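Local coordinates for protein malate dehydrogenase (Porphyromonas gingivalis, PDB 3FI9) that probably interconverts malate and oxaloacetate with NAD as the redox partner, at residues Leu98-Lys110 / Phe126-Ser140. Numbering follows the deposited sequence.
Sequences LKGNAEIAAQLGK and FNPADITGLVTLIYS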
# COMPACT_ATOMS: atom_id res chain seq x y z
N LEU A 98 -2.50 14.13 -25.64
CA LEU A 98 -1.33 14.96 -25.45
C LEU A 98 -1.74 16.35 -24.99
O LEU A 98 -1.27 16.85 -23.97
CB LEU A 98 -0.56 15.07 -26.77
CG LEU A 98 0.60 16.06 -26.80
CD1 LEU A 98 1.62 15.73 -25.72
CD2 LEU A 98 1.23 16.06 -28.22
N LYS A 99 -2.63 16.96 -25.76
CA LYS A 99 -3.17 18.27 -25.44
C LYS A 99 -3.93 18.26 -24.11
O LYS A 99 -3.79 19.18 -23.30
CB LYS A 99 -4.12 18.73 -26.57
CG LYS A 99 -4.58 20.19 -26.43
CD LYS A 99 -5.27 20.65 -27.71
CE LYS A 99 -5.52 22.15 -27.68
NZ LYS A 99 -6.09 22.61 -26.37
N GLY A 100 -4.74 17.23 -23.91
CA GLY A 100 -5.50 17.10 -22.68
C GLY A 100 -4.60 17.05 -21.46
O GLY A 100 -4.83 17.76 -20.47
N ASN A 101 -3.56 16.23 -21.52
CA ASN A 101 -2.64 16.16 -20.37
C ASN A 101 -1.76 17.39 -20.23
O ASN A 101 -1.43 17.82 -19.09
CB ASN A 101 -1.77 14.90 -20.45
CG ASN A 101 -2.54 13.68 -20.14
OD1 ASN A 101 -3.00 13.50 -19.01
ND2 ASN A 101 -2.71 12.82 -21.14
N ALA A 102 -1.36 17.98 -21.35
CA ALA A 102 -0.59 19.22 -21.26
C ALA A 102 -1.43 20.31 -20.60
O ALA A 102 -0.90 21.10 -19.78
CB ALA A 102 -0.09 19.68 -22.62
N GLU A 103 -2.71 20.37 -20.95
CA GLU A 103 -3.64 21.36 -20.35
C GLU A 103 -3.86 21.13 -18.85
O GLU A 103 -3.96 22.07 -18.09
CB GLU A 103 -5.02 21.37 -21.02
CG GLU A 103 -5.04 21.70 -22.52
CD GLU A 103 -4.68 23.13 -22.84
OE1 GLU A 103 -4.19 23.85 -21.95
OE2 GLU A 103 -4.88 23.55 -24.00
N ILE A 104 -4.00 19.88 -18.42
CA ILE A 104 -4.19 19.68 -16.98
C ILE A 104 -2.90 20.04 -16.26
O ILE A 104 -2.93 20.60 -15.18
CB ILE A 104 -4.59 18.25 -16.59
CG1 ILE A 104 -5.81 17.82 -17.37
CG2 ILE A 104 -5.00 18.23 -15.11
CD1 ILE A 104 -5.95 16.27 -17.45
N ALA A 105 -1.77 19.76 -16.90
CA ALA A 105 -0.48 20.12 -16.31
C ALA A 105 -0.36 21.65 -16.23
O ALA A 105 0.14 22.18 -15.25
CB ALA A 105 0.68 19.56 -17.13
N ALA A 106 -0.81 22.38 -17.25
CA ALA A 106 -0.72 23.89 -17.16
C ALA A 106 -1.58 24.46 -16.03
O ALA A 106 -1.18 25.37 -15.25
CB ALA A 106 -1.13 24.55 -18.46
N GLN A 107 -2.79 23.93 -15.95
CA GLN A 107 -3.72 24.30 -14.88
C GLN A 107 -3.16 23.97 -13.52
O GLN A 107 -3.37 24.74 -12.60
CB GLN A 107 -5.09 23.64 -15.08
CG GLN A 107 -6.13 24.17 -14.09
CD GLN A 107 -6.43 25.67 -14.31
OE1 GLN A 107 -6.72 26.09 -15.43
NE2 GLN A 107 -6.32 26.48 -13.25
N LEU A 108 -2.44 22.84 -13.37
CA LEU A 108 -1.83 22.57 -12.07
C LEU A 108 -0.76 23.59 -11.73
O LEU A 108 -0.70 24.09 -10.62
CB LEU A 108 -1.23 21.16 -12.01
CG LEU A 108 -0.40 20.76 -10.78
CD1 LEU A 108 -1.22 20.92 -9.50
CD2 LEU A 108 -0.00 19.29 -11.00
N GLY A 109 0.09 23.92 -12.71
CA GLY A 109 1.02 25.03 -12.52
C GLY A 109 0.35 26.35 -12.11
O GLY A 109 0.76 27.01 -11.16
N LYS A 110 -0.66 26.78 -12.85
CA LYS A 110 -1.35 28.05 -12.54
C LYS A 110 -1.89 28.04 -11.09
O LYS A 110 -1.83 29.04 -10.35
CB LYS A 110 -2.51 28.24 -13.52
CG LYS A 110 -2.13 28.44 -14.99
CD LYS A 110 -3.41 28.32 -15.83
CE LYS A 110 -3.14 28.42 -17.33
NZ LYS A 110 -4.39 28.67 -18.13
N PHE A 126 1.92 11.69 -14.14
CA PHE A 126 1.06 11.38 -15.26
C PHE A 126 1.73 11.68 -16.61
O PHE A 126 2.53 12.61 -16.77
CB PHE A 126 -0.34 12.00 -15.11
CG PHE A 126 -0.37 13.52 -15.04
CD1 PHE A 126 -0.51 14.28 -16.20
CD2 PHE A 126 -0.33 14.17 -13.82
CE1 PHE A 126 -0.59 15.69 -16.12
CE2 PHE A 126 -0.40 15.57 -13.74
CZ PHE A 126 -0.51 16.33 -14.90
N ASN A 127 1.45 10.82 -17.58
CA ASN A 127 2.15 10.90 -18.85
C ASN A 127 1.49 11.84 -19.84
O ASN A 127 0.32 12.15 -19.70
CB ASN A 127 2.33 9.50 -19.43
CG ASN A 127 3.61 8.85 -18.97
OD1 ASN A 127 4.65 9.52 -18.85
ND2 ASN A 127 3.55 7.58 -18.66
N PRO A 128 2.26 12.29 -20.84
CA PRO A 128 3.68 11.97 -21.02
C PRO A 128 4.54 12.85 -20.11
O PRO A 128 4.55 14.07 -20.28
CB PRO A 128 3.92 12.29 -22.50
CG PRO A 128 2.91 13.36 -22.82
CD PRO A 128 1.71 13.09 -21.97
N ALA A 129 5.24 12.25 -19.14
CA ALA A 129 5.90 13.04 -18.07
C ALA A 129 6.95 14.06 -18.50
O ALA A 129 7.12 15.09 -17.83
CB ALA A 129 6.45 12.11 -16.92
N ASP A 130 7.62 13.83 -19.63
CA ASP A 130 8.52 14.88 -20.17
C ASP A 130 7.78 16.17 -20.50
O ASP A 130 8.36 17.25 -20.42
CB ASP A 130 9.29 14.43 -21.43
CG ASP A 130 8.39 13.79 -22.47
OD1 ASP A 130 7.75 12.76 -22.13
OD2 ASP A 130 8.32 14.29 -23.63
N ILE A 131 6.53 16.06 -20.91
CA ILE A 131 5.76 17.24 -21.28
C ILE A 131 5.08 17.74 -20.04
O ILE A 131 5.19 18.91 -19.70
CB ILE A 131 4.68 16.94 -22.33
CG1 ILE A 131 5.31 16.69 -23.71
CG2 ILE A 131 3.66 18.11 -22.41
CD1 ILE A 131 6.18 17.82 -24.23
N THR A 132 4.38 16.85 -19.33
CA THR A 132 3.59 17.28 -18.17
C THR A 132 4.45 17.90 -17.09
O THR A 132 4.10 18.94 -16.48
CB THR A 132 2.75 16.12 -17.59
OG1 THR A 132 3.61 15.02 -17.24
CG2 THR A 132 1.75 15.65 -18.63
N GLY A 133 5.58 17.27 -16.81
CA GLY A 133 6.49 17.85 -15.88
C GLY A 133 7.02 19.20 -16.35
O GLY A 133 7.17 20.12 -15.52
N LEU A 134 7.34 19.34 -17.64
CA LEU A 134 7.93 20.64 -18.10
C LEU A 134 6.88 21.76 -18.08
O LEU A 134 7.14 22.91 -17.70
CB LEU A 134 8.52 20.47 -19.51
CG LEU A 134 9.04 21.70 -20.26
CD1 LEU A 134 10.19 22.30 -19.51
CD2 LEU A 134 9.52 21.29 -21.69
N VAL A 135 5.66 21.41 -18.49
CA VAL A 135 4.57 22.39 -18.50
C VAL A 135 4.25 22.81 -17.08
O VAL A 135 4.08 24.00 -16.78
CB VAL A 135 3.31 21.78 -19.11
CG1 VAL A 135 2.09 22.67 -18.83
CG2 VAL A 135 3.48 21.56 -20.63
N THR A 136 4.18 21.84 -16.17
CA THR A 136 3.95 22.24 -14.78
C THR A 136 5.01 23.18 -14.25
O THR A 136 4.68 24.18 -13.60
CB THR A 136 3.78 21.03 -13.82
OG1 THR A 136 2.61 20.32 -14.16
CG2 THR A 136 3.64 21.49 -12.37
N LEU A 137 6.30 22.85 -14.46
CA LEU A 137 7.39 23.72 -14.06
C LEU A 137 7.21 25.15 -14.59
O LEU A 137 7.31 26.14 -13.85
CB LEU A 137 8.74 23.15 -14.56
CG LEU A 137 10.01 23.92 -14.23
CD1 LEU A 137 10.08 24.31 -12.74
CD2 LEU A 137 11.31 23.21 -14.75
N ILE A 138 6.96 25.26 -15.89
CA ILE A 138 6.84 26.56 -16.54
C ILE A 138 5.69 27.42 -15.98
O ILE A 138 5.91 28.57 -15.54
CB ILE A 138 6.70 26.38 -18.04
CG1 ILE A 138 8.03 25.86 -18.61
CG2 ILE A 138 6.33 27.72 -18.68
CD1 ILE A 138 7.90 25.40 -20.06
N TYR A 139 4.50 26.83 -15.89
CA TYR A 139 3.36 27.56 -15.35
C TYR A 139 3.37 27.78 -13.82
O TYR A 139 2.70 28.69 -13.31
CB TYR A 139 2.09 26.87 -15.74
CG TYR A 139 1.65 27.16 -17.16
CD1 TYR A 139 2.09 26.37 -18.21
CD2 TYR A 139 0.80 28.22 -17.43
CE1 TYR A 139 1.68 26.61 -19.52
CE2 TYR A 139 0.40 28.49 -18.74
CZ TYR A 139 0.84 27.68 -19.78
OH TYR A 139 0.45 27.91 -21.11
N SER A 140 4.12 26.96 -13.08
CA SER A 140 4.09 27.02 -11.62
C SER A 140 4.90 28.20 -11.09
O SER A 140 4.72 28.62 -9.94
CB SER A 140 4.70 25.75 -11.03
OG SER A 140 6.14 25.75 -11.18
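Ala105 and Gly109 are the small residues that face helix 129-140 from helix 98-110, whose axes lie only 7.1 Å apart and cross at -30°, a worked example of how small residues bring helices together. Ala105 CB lies against the backbone of the partner, 3.5 Å from Thr132 O. Val135 CG1, turned anti to its own backbone N (chi1 167°), presses on the backbone of Ala106, 3.5 Å from its CA, closer than usual van der Waals contact. Next along, the methyl of Ala106 sits over one face of the Tyr139 ring, a CH-pi contact with CB 3.7 Å from the ring centroid, while the extended chain of Lys110 runs alongside the ring; the hydroxyl of Tyr139 is hydrogen-bonded to Ile322 O. At Gly109, where a side chain would collide with Tyr139 CB, the backbones come within 3.8 Å, CA of Gly109 to CA of Ser140. At the other end Phe126 turns its ring edge to Asn101 O, and the side chains of Leu98 and Pro128 cross at about a right angle, CD1 meeting CG. Asn101, Phe126 and Asn127 are predicted NAD contacts, and Asn127, near the probable proton acceptor His182, a predicted substrate contact, consistent with a place beside the active site of a Rossmann-type domain.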